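Side-chain contacts in putative mandelate racemase (Zymomonas mobilis, PDB 2OX4), which probably acts as a magnesium-dependent lyase of the enolase superfamily, in the mandelate racemase and muconate lactonizing enzyme family: residues P23-V28 with T321-A326; Y35-A40 with G376-E381; E241-P246 with R250-A255. All blocks are in the same frame, centred on the assembly; numbering follows the deposited sequence.

Interaction 1: residues P23-V28 with T321-A326; sequences PILVKV and TGVAEA
Pro23 lays its ring against the methyl branch of Thr321, CB standing 3.5 Å from Thr321 CG2, with the two side chains slanting across one another. Two residues on, within the strand, Leu25 sends CD2 into the corner between Thr321 and Val323. That methyl meets Thr321 OG1 tip to tip at 3.7 Å and lies 3.8 Å from Val323 CG2, while its twin CD1 reaches only the fringe of Thr321 CG2. Leu25 was modelled in two conformers and this is one of them, so the exact methyl contacts are provisional. All four residues are buried.

This is a seam between the two domains of the enolase superfamily: strand 24-30 belongs to the antiparallel sheet of the N-terminal capping domain, and helix 322-333 to the modified TIM barrel. The strand brings Leu25 to the first turn of that helix, and Ile379 and Leu383 pack on the same leucine from a loop.

No hydrogen bond joins the two segments themselves; the polar link across the seam comes from Glu39 of the neighbouring strand 35-40. Thr321 is the N-cap of the helix: its OG1 accepts from Val323 N at 3.0 Å, in a somewhat bent bond (145° at the hydrogen). The same hydroxyl is also hydrogen-bonded to Glu39 OE1, and that carboxylate oxygen takes Ala324 N as well.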
loop_
_atom_site.group_PDB
_atom_site.type_symbol
_atom_site.label_atom_id
_atom_site.label_comp_id
_atom_site.label_asym_id
_atom_site.label_seq_id
_atom_site.Cartn_x
_atom_site.Cartn_y
_atom_site.Cartn_z
ATOM N N PRO C 23 -25.549 -34.459 -14.575
ATOM C CA PRO C 23 -25.723 -34.063 -13.172
ATOM C C PRO C 23 -25.271 -35.104 -12.150
ATOM O O PRO C 23 -25.222 -36.302 -12.446
ATOM C CB PRO C 23 -27.229 -33.833 -13.033
ATOM C CG PRO C 23 -27.778 -33.828 -14.406
ATOM C CD PRO C 23 -26.819 -34.483 -15.321
ATOM N N ILE C 24 -24.926 -34.624 -10.957
ATOM C CA ILE C 24 -24.441 -35.483 -9.884
ATOM C C ILE C 24 -25.287 -35.199 -8.647
ATOM O O ILE C 24 -25.282 -34.078 -8.112
ATOM C CB ILE C 24 -22.932 -35.264 -9.555
ATOM C CG1 ILE C 24 -22.072 -35.200 -10.825
ATOM C CG2 ILE C 24 -22.436 -36.394 -8.637
ATOM C CD1 ILE C 24 -21.743 -33.773 -11.285
ATOM N N LEU C 25 -26.022 -36.221 -8.213
ATOM C CA LEU C 25 -26.931 -36.090 -7.080
ATOM C C LEU C 25 -26.539 -37.047 -5.966
ATOM O O LEU C 25 -25.970 -38.109 -6.224
ATOM C CB LEU C 25 -28.374 -36.353 -7.523
ATOM C CG LEU C 25 -28.919 -35.298 -8.487
ATOM C CD1 LEU C 25 -30.084 -35.813 -9.306
ATOM C CD2 LEU C 25 -29.312 -34.054 -7.728
ATOM N N VAL C 26 -26.837 -36.649 -4.730
ATOM C CA VAL C 26 -26.559 -37.444 -3.540
ATOM C C VAL C 26 -27.811 -37.553 -2.697
ATOM O O VAL C 26 -28.501 -36.553 -2.456
ATOM C CB VAL C 26 -25.348 -36.895 -2.695
ATOM C CG1 VAL C 26 -25.676 -35.553 -2.021
ATOM C CG2 VAL C 26 -24.913 -37.925 -1.648
ATOM N N LYS C 27 -28.104 -38.779 -2.269
ATOM C CA LYS C 27 -29.205 -39.042 -1.354
ATOM C C LYS C 27 -28.671 -39.616 -0.043
ATOM O O LYS C 27 -28.006 -40.668 -0.018
ATOM C CB LYS C 27 -30.242 -39.986 -2.006
ATOM C CG LYS C 27 -31.433 -40.345 -1.093
ATOM C CD LYS C 27 -32.435 -41.284 -1.801
ATOM C CE LYS C 27 -33.513 -41.765 -0.855
ATOM N NZ LYS C 27 -34.553 -42.541 -1.603
ATOM N N VAL C 28 -28.938 -38.890 1.035
ATOM C CA VAL C 28 -28.430 -39.236 2.372
ATOM C C VAL C 28 -29.580 -39.716 3.243
ATOM O O VAL C 28 -30.485 -38.937 3.549
ATOM C CB VAL C 28 -27.782 -37.996 3.032
ATOM C CG1 VAL C 28 -27.275 -38.316 4.455
ATOM C CG2 VAL C 28 -26.657 -37.457 2.154
ATOM N N THR C 321 -30.046 -29.627 -11.938
ATOM C CA THR C 321 -31.384 -30.207 -11.815
ATOM C C THR C 321 -32.285 -29.389 -10.909
ATOM O O THR C 321 -31.874 -28.349 -10.350
ATOM C CB THR C 321 -31.362 -31.654 -11.257
ATOM O OG1 THR C 321 -31.228 -31.623 -9.828
ATOM C CG2 THR C 321 -30.258 -32.500 -11.876
ATOM N N GLY C 322 -33.511 -29.885 -10.751
ATOM C CA GLY C 322 -34.493 -29.299 -9.838
ATOM C C GLY C 322 -34.114 -29.364 -8.366
ATOM O O GLY C 322 -34.666 -28.613 -7.560
ATOM N N VAL C 323 -33.189 -30.257 -8.006
ATOM C CA VAL C 323 -32.613 -30.259 -6.657
ATOM C C VAL C 323 -31.834 -28.962 -6.428
ATOM O O VAL C 323 -32.141 -28.228 -5.496
ATOM C CB VAL C 323 -31.728 -31.513 -6.385
ATOM C CG1 VAL C 323 -31.030 -31.413 -5.013
ATOM C CG2 VAL C 323 -32.597 -32.795 -6.428
ATOM N N ALA C 324 -30.856 -28.688 -7.294
ATOM C CA ALA C 324 -30.130 -27.413 -7.268
ATOM C C ALA C 324 -31.061 -26.205 -7.298
ATOM O O ALA C 324 -30.884 -25.250 -6.531
ATOM C CB ALA C 324 -29.133 -27.345 -8.424
ATOM N N GLU C 325 -32.058 -26.224 -8.178
ATOM C CA GLU C 325 -32.902 -25.033 -8.298
ATOM C C GLU C 325 -33.762 -24.775 -7.061
ATOM O O GLU C 325 -33.795 -23.637 -6.554
ATOM C CB GLU C 325 -33.724 -24.981 -9.591
ATOM C CG GLU C 325 -34.348 -23.568 -9.788
ATOM C CD GLU C 325 -34.454 -23.100 -11.243
ATOM O OE1 GLU C 325 -34.828 -23.923 -12.108
ATOM O OE2 GLU C 325 -34.196 -21.895 -11.516
ATOM N N ALA C 326 -34.427 -25.820 -6.562
ATOM C CA ALA C 326 -35.225 -25.703 -5.346
ATOM C C ALA C 326 -34.367 -25.209 -4.178
ATOM O O ALA C 326 -34.777 -24.313 -3.441
ATOM C CB ALA C 326 -35.882 -27.039 -4.990
#

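Interaction 2: residues Y35-A40 with G376-E381; sequences YGLGEA and GQDITE
Strand 35-40 and the irregular segment 376-381 come closest at Leu37 and Asp378, 6.7 Å between their CA atoms, with no backbone hydrogen bond joining them. Tyr35 reaches across to the Asp378 carboxylate: its OH donates to OD2, modelled at 2.4 Å, too short to take at face value. The carboxylate sits at the edge of the ring, its plane turned 44° from that of the phenol, and OD1 lies 3.4 Å from Tyr35 CE2. Asp378 gets there with CG anti to its own N (chi1 -154°). Its OD1 also takes a weak bond from Ile379 N, which probably helps to hold the carboxylate's rotation. Beside this polar pair, Leu37 splits its methyls: CD2 lies 3.6 Å from Asp378 OD1, whereas CD1 packs on Ile379 CG2 at 3.7 Å. A phenylalanine in place of Tyr35 would probably leave Asp378 OD2 without its phenol partner and the carboxylate less firmly held. Lys27 and Lys108 each make a cation-pi contact with the tyrosine ring. The whole arrangement is an interdomain contact of the enolase superfamily, where a strand at the margin of the N-terminal sheet meets the loop that follows the barrel and leads back to that sheet.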
loop_
_atom_site.group_PDB
_atom_site.type_symbol
_atom_site.label_atom_id
_atom_site.label_comp_id
_atom_site.label_asym_id
_atom_site.label_seq_id
_atom_site.Cartn_x
_atom_site.Cartn_y
_atom_site.Cartn_z
ATOM N N TYR C 35 -34.713 -38.886 4.685
ATOM C CA TYR C 35 -33.577 -38.701 3.798
ATOM C C TYR C 35 -33.524 -37.299 3.237
ATOM O O TYR C 35 -34.531 -36.582 3.218
ATOM C CB TYR C 35 -33.555 -39.731 2.664
ATOM C CG TYR C 35 -34.753 -39.691 1.742
ATOM C CD1 TYR C 35 -35.819 -40.578 1.922
ATOM C CD2 TYR C 35 -34.807 -38.803 0.663
ATOM C CE1 TYR C 35 -36.916 -40.560 1.071
ATOM C CE2 TYR C 35 -35.901 -38.775 -0.194
ATOM C CZ TYR C 35 -36.951 -39.660 0.020
ATOM O OH TYR C 35 -38.032 -39.642 -0.824
ATOM N N GLY C 36 -32.339 -36.907 2.786
ATOM C CA GLY C 36 -32.159 -35.624 2.135
ATOM C C GLY C 36 -31.456 -35.763 0.805
ATOM O O GLY C 36 -30.686 -36.704 0.593
ATOM N N LEU C 37 -31.719 -34.810 -0.080
ATOM C CA LEU C 37 -31.100 -34.773 -1.401
ATOM C C LEU C 37 -30.192 -33.552 -1.524
ATOM O O LEU C 37 -30.530 -32.459 -1.044
ATOM C CB LEU C 37 -32.178 -34.702 -2.497
ATOM C CG LEU C 37 -32.610 -36.032 -3.130
ATOM C CD1 LEU C 37 -31.479 -36.657 -3.977
ATOM C CD2 LEU C 37 -33.133 -37.019 -2.107
ATOM N N GLY C 38 -29.056 -33.762 -2.174
ATOM C CA GLY C 38 -28.137 -32.685 -2.522
ATOM C C GLY C 38 -27.609 -32.875 -3.929
ATOM O O GLY C 38 -27.852 -33.900 -4.577
ATOM N N GLU C 39 -26.887 -31.869 -4.408
ATOM C CA GLU C 39 -26.420 -31.850 -5.784
ATOM C C GLU C 39 -25.043 -31.192 -5.816
ATOM O O GLU C 39 -24.836 -30.160 -5.176
ATOM C CB GLU C 39 -27.415 -31.078 -6.676
ATOM C CG GLU C 39 -26.956 -30.979 -8.124
ATOM C CD GLU C 39 -28.066 -30.695 -9.134
ATOM O OE1 GLU C 39 -29.264 -30.685 -8.768
ATOM O OE2 GLU C 39 -27.720 -30.456 -10.310
ATOM N N ALA C 40 -24.107 -31.804 -6.541
ATOM C CA ALA C 40 -22.779 -31.211 -6.771
ATOM C C ALA C 40 -22.815 -30.397 -8.064
ATOM O O ALA C 40 -23.295 -30.878 -9.108
ATOM C CB ALA C 40 -21.707 -32.312 -6.858
ATOM N N GLY C 376 -37.903 -29.143 -0.524
ATOM C CA GLY C 376 -39.140 -29.237 -1.307
ATOM C C GLY C 376 -38.963 -29.914 -2.653
ATOM O O GLY C 376 -39.672 -29.612 -3.609
ATOM N N GLN C 377 -38.017 -30.847 -2.722
ATOM C CA GLN C 377 -37.693 -31.514 -3.969
ATOM C C GLN C 377 -37.312 -32.949 -3.675
ATOM O O GLN C 377 -36.849 -33.253 -2.570
ATOM C CB GLN C 377 -36.563 -30.782 -4.694
ATOM C CG GLN C 377 -36.284 -31.245 -6.141
ATOM C CD GLN C 377 -37.521 -31.181 -7.018
ATOM O OE1 GLN C 377 -38.368 -32.072 -6.975
ATOM N NE2 GLN C 377 -37.633 -30.118 -7.809
ATOM N N ASP C 378 -37.510 -33.830 -4.657
ATOM C CA ASP C 378 -37.017 -35.199 -4.571
ATOM C C ASP C 378 -36.613 -35.664 -5.972
ATOM O O ASP C 378 -37.042 -35.098 -6.979
ATOM C CB ASP C 378 -38.118 -36.103 -4.002
ATOM C CG ASP C 378 -37.574 -37.343 -3.282
ATOM O OD1 ASP C 378 -36.379 -37.707 -3.425
ATOM O OD2 ASP C 378 -38.378 -37.967 -2.565
ATOM N N ILE C 379 -35.776 -36.684 -6.035
ATOM C CA ILE C 379 -35.473 -37.326 -7.306
ATOM C C ILE C 379 -36.562 -38.355 -7.622
ATOM O O ILE C 379 -37.289 -38.800 -6.731
ATOM C CB ILE C 379 -34.096 -37.998 -7.287
ATOM C CG1 ILE C 379 -33.960 -38.918 -6.056
ATOM C CG2 ILE C 379 -33.003 -36.917 -7.317
ATOM C CD1 ILE C 379 -32.810 -39.905 -6.127
ATOM N N THR C 380 -36.666 -38.703 -8.897
ATOM C CA THR C 380 -37.582 -39.739 -9.360
ATOM C C THR C 380 -36.946 -41.128 -9.243
ATOM O O THR C 380 -35.712 -41.259 -9.187
ATOM C CB THR C 380 -37.988 -39.470 -10.818
ATOM O OG1 THR C 380 -36.815 -39.416 -11.644
ATOM C CG2 THR C 380 -38.730 -38.134 -10.921
ATOM N N GLU C 381 -37.776 -42.170 -9.217
ATOM C CA GLU C 381 -37.260 -43.543 -9.116
ATOM C C GLU C 381 -36.430 -43.940 -10.332
ATOM O O GLU C 381 -35.577 -44.821 -10.237
ATOM C CB GLU C 381 -38.388 -44.562 -8.907
ATOM C CG GLU C 381 -39.121 -44.438 -7.577
ATOM C CD GLU C 381 -38.315 -44.988 -6.417
ATOM O OE1 GLU C 381 -37.969 -44.202 -5.510
ATOM O OE2 GLU C 381 -38.022 -46.202 -6.416
#

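Interaction 3: residues E241-P246 with R250-A255; sequences EEINTP and RLLKEA. With MG (magnesium ion), chain O.
Ile243 packs on Leu252 and Ala255 in a beta-alpha unit of the TIM barrel, where the loop leaving strand 237-241 folds back on helix 250-258. The tight part is apolar. The outer branch of Ile243 meets Leu252 at about a right angle, CG1 lying 3.7 Å from Leu252 CD1, and Ile243 CD1 goes on to Ala255 CB at 3.8 Å. Leu252 has CG anti to its backbone N (chi1 -159°), which swings CD1 back toward the loop.

Asn244 makes an equally close contact, a polar amide against aliphatic carbon: ND2 lies 3.6 Å from Leu251 CB and OD1 3.9 Å from Leu252 CD1. ND2 finds its polar partner in Glu311 of a second subunit, and the assembly closes this side. The looser side is the partly exposed one, where Arg250 NH2 and Glu254 OE1 form a salt bridge.

At the start of the loop Glu241, ending strand 237-241, reaches the magnesium ion. Glu215 and Glu267 complete the protein's share of the site, and Lys166 pairs with Glu241 OE1. Three waters also bind the metal; one donates to Glu242 OE1, and Glu241 OE2 binds the magnesium ion at 2.1 Å.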
loop_
_atom_site.group_PDB
_atom_site.type_symbol
_atom_site.label_atom_id
_atom_site.label_comp_id
_atom_site.label_asym_id
_atom_site.label_seq_id
_atom_site.Cartn_x
_atom_site.Cartn_y
_atom_site.Cartn_z
ATOM N N GLU C 241 -20.671 -10.535 -16.689
ATOM C CA GLU C 241 -20.392 -11.745 -15.897
ATOM C C GLU C 241 -19.195 -12.542 -16.433
ATOM O O GLU C 241 -19.077 -12.765 -17.649
ATOM C CB GLU C 241 -21.639 -12.652 -15.829
ATOM C CG GLU C 241 -21.333 -14.072 -15.349
ATOM C CD GLU C 241 -22.557 -14.970 -15.228
ATOM O OE1 GLU C 241 -23.690 -14.451 -15.271
ATOM O OE2 GLU C 241 -22.374 -16.205 -15.069
ATOM N N GLU C 242 -18.332 -12.986 -15.509
ATOM C CA GLU C 242 -17.198 -13.869 -15.802
ATOM C C GLU C 242 -16.344 -13.386 -16.973
ATOM O O GLU C 242 -16.244 -14.043 -18.010
ATOM C CB GLU C 242 -17.647 -15.316 -15.993
ATOM C CG GLU C 242 -17.943 -16.061 -14.681
ATOM C CD GLU C 242 -17.419 -17.492 -14.714
ATOM O OE1 GLU C 242 -17.954 -18.292 -15.508
ATOM O OE2 GLU C 242 -16.476 -17.818 -13.954
ATOM N N ILE C 243 -15.723 -12.227 -16.794
ATOM C CA ILE C 243 -15.057 -11.564 -17.909
ATOM C C ILE C 243 -13.611 -12.039 -18.111
ATOM O O ILE C 243 -12.961 -11.676 -19.092
ATOM C CB ILE C 243 -15.116 -10.051 -17.750
ATOM C CG1 ILE C 243 -14.254 -9.599 -16.556
ATOM C CG2 ILE C 243 -16.580 -9.600 -17.562
ATOM C CD1 ILE C 243 -14.067 -8.088 -16.479
ATOM N N ASN C 244 -13.109 -12.846 -17.180
ATOM C CA ASN C 244 -11.765 -13.410 -17.309
ATOM C C ASN C 244 -11.590 -14.693 -16.483
ATOM O O ASN C 244 -12.573 -15.311 -16.061
ATOM C CB ASN C 244 -10.704 -12.354 -16.959
ATOM C CG ASN C 244 -10.646 -12.052 -15.469
ATOM O OD1 ASN C 244 -11.601 -12.303 -14.734
ATOM N ND2 ASN C 244 -9.510 -11.531 -15.017
ATOM N N THR C 245 -10.346 -15.104 -16.275
ATOM C CA THR C 245 -10.066 -16.260 -15.425
ATOM C C THR C 245 -10.009 -15.797 -13.957
ATOM O O THR C 245 -9.319 -14.820 -13.647
ATOM C CB THR C 245 -8.755 -16.935 -15.876
ATOM O OG1 THR C 245 -8.930 -17.460 -17.202
ATOM C CG2 THR C 245 -8.351 -18.066 -14.928
ATOM N N PRO C 246 -10.776 -16.451 -13.062
ATOM C CA PRO C 246 -10.809 -16.022 -11.652
ATOM C C PRO C 246 -9.617 -16.424 -10.759
ATOM O O PRO C 246 -9.586 -16.048 -9.593
ATOM C CB PRO C 246 -12.119 -16.635 -11.126
ATOM C CG PRO C 246 -12.338 -17.848 -11.974
ATOM C CD PRO C 246 -11.717 -17.559 -13.331
ATOM N N ARG C 250 -6.648 -10.309 -8.367
ATOM C CA ARG C 250 -6.238 -8.922 -8.615
ATOM C C ARG C 250 -6.540 -8.420 -10.031
ATOM O O ARG C 250 -6.792 -7.242 -10.219
ATOM C CB ARG C 250 -4.750 -8.685 -8.285
ATOM C CG ARG C 250 -4.346 -7.203 -8.301
ATOM C CD ARG C 250 -2.853 -7.000 -8.064
ATOM N NE ARG C 250 -2.031 -7.656 -9.083
ATOM C CZ ARG C 250 -1.494 -7.049 -10.139
ATOM N NH1 ARG C 250 -0.763 -7.750 -10.999
ATOM N NH2 ARG C 250 -1.679 -5.747 -10.342
ATOM N N LEU C 251 -6.538 -9.315 -11.016
ATOM C CA LEU C 251 -6.825 -8.904 -12.384
ATOM C C LEU C 251 -8.219 -8.311 -12.541
ATOM O O LEU C 251 -8.404 -7.408 -13.350
ATOM C CB LEU C 251 -6.611 -10.050 -13.379
ATOM C CG LEU C 251 -5.180 -10.585 -13.424
ATOM C CD1 LEU C 251 -5.112 -11.778 -14.382
ATOM C CD2 LEU C 251 -4.163 -9.494 -13.800
ATOM N N LEU C 252 -9.186 -8.790 -11.758
ATOM C CA LEU C 252 -10.534 -8.205 -11.823
ATOM C C LEU C 252 -10.567 -6.778 -11.282
ATOM O O LEU C 252 -11.273 -5.924 -11.818
ATOM C CB LEU C 252 -11.570 -9.097 -11.136
ATOM C CG LEU C 252 -13.024 -8.847 -11.563
ATOM C CD1 LEU C 252 -13.218 -9.247 -13.027
ATOM C CD2 LEU C 252 -13.948 -9.668 -10.686
ATOM N N LYS C 253 -9.777 -6.503 -10.247
ATOM C CA LYS C 253 -9.589 -5.120 -9.798
ATOM C C LYS C 253 -9.023 -4.227 -10.920
ATOM O O LYS C 253 -9.498 -3.096 -11.140
ATOM C CB LYS C 253 -8.694 -5.072 -8.548
ATOM C CG LYS C 253 -8.596 -3.693 -7.914
ATOM C CD LYS C 253 -7.554 -3.650 -6.823
ATOM C CE LYS C 253 -7.448 -2.235 -6.270
ATOM N NZ LYS C 253 -6.264 -2.071 -5.391
ATOM N N GLU C 254 -8.016 -4.734 -11.634
ATOM C CA GLU C 254 -7.445 -4.011 -12.781
ATOM C C GLU C 254 -8.478 -3.784 -13.886
ATOM O O GLU C 254 -8.562 -2.680 -14.441
ATOM C CB GLU C 254 -6.224 -4.742 -13.338
ATOM C CG GLU C 254 -5.145 -5.020 -12.302
ATOM C CD GLU C 254 -4.442 -3.772 -11.769
ATOM O OE1 GLU C 254 -3.731 -3.906 -10.750
ATOM O OE2 GLU C 254 -4.577 -2.673 -12.355
ATOM N N ALA C 255 -9.273 -4.814 -14.188
ATOM C CA ALA C 255 -10.372 -4.693 -15.156
ATOM C C ALA C 255 -11.349 -3.589 -14.748
ATOM O O ALA C 255 -11.742 -2.752 -15.578
ATOM C CB ALA C 255 -11.111 -6.033 -15.309
HETATM MG MG MG O . -22.112 -18.069 -15.975
HETATM O O HOH W 1 -20.057 -17.811 -16.755
HETATM O O HOH W 2 -22.008 -20.215 -16.960
HETATM O O HOH W 3 -24.063 -18.728 -15.590
#

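In the fold
Interactions 1 and 2 form one continuous seam, their centres 5 Å apart, because strands 24-30 and 35-40 are antiparallel neighbours in the N-terminal sheet. The backbone ties them directly, Val28 N lying 2.8 Å from Gly36 O in a probable hydrogen bond. Along the chain the two pairings interleave; the sheet meets helix 322-333 of the barrel in one and the loop returning from the barrel in the other. Interaction 3 sits across the chain's centre, about 30 Å from interaction 1 and 35 Å from interaction 2 between centres. It carries the metal ligand Glu241, whereas the other two lie away from the magnesium site; the nearest atoms of interactions 1 and 3 are about 13 Å apart.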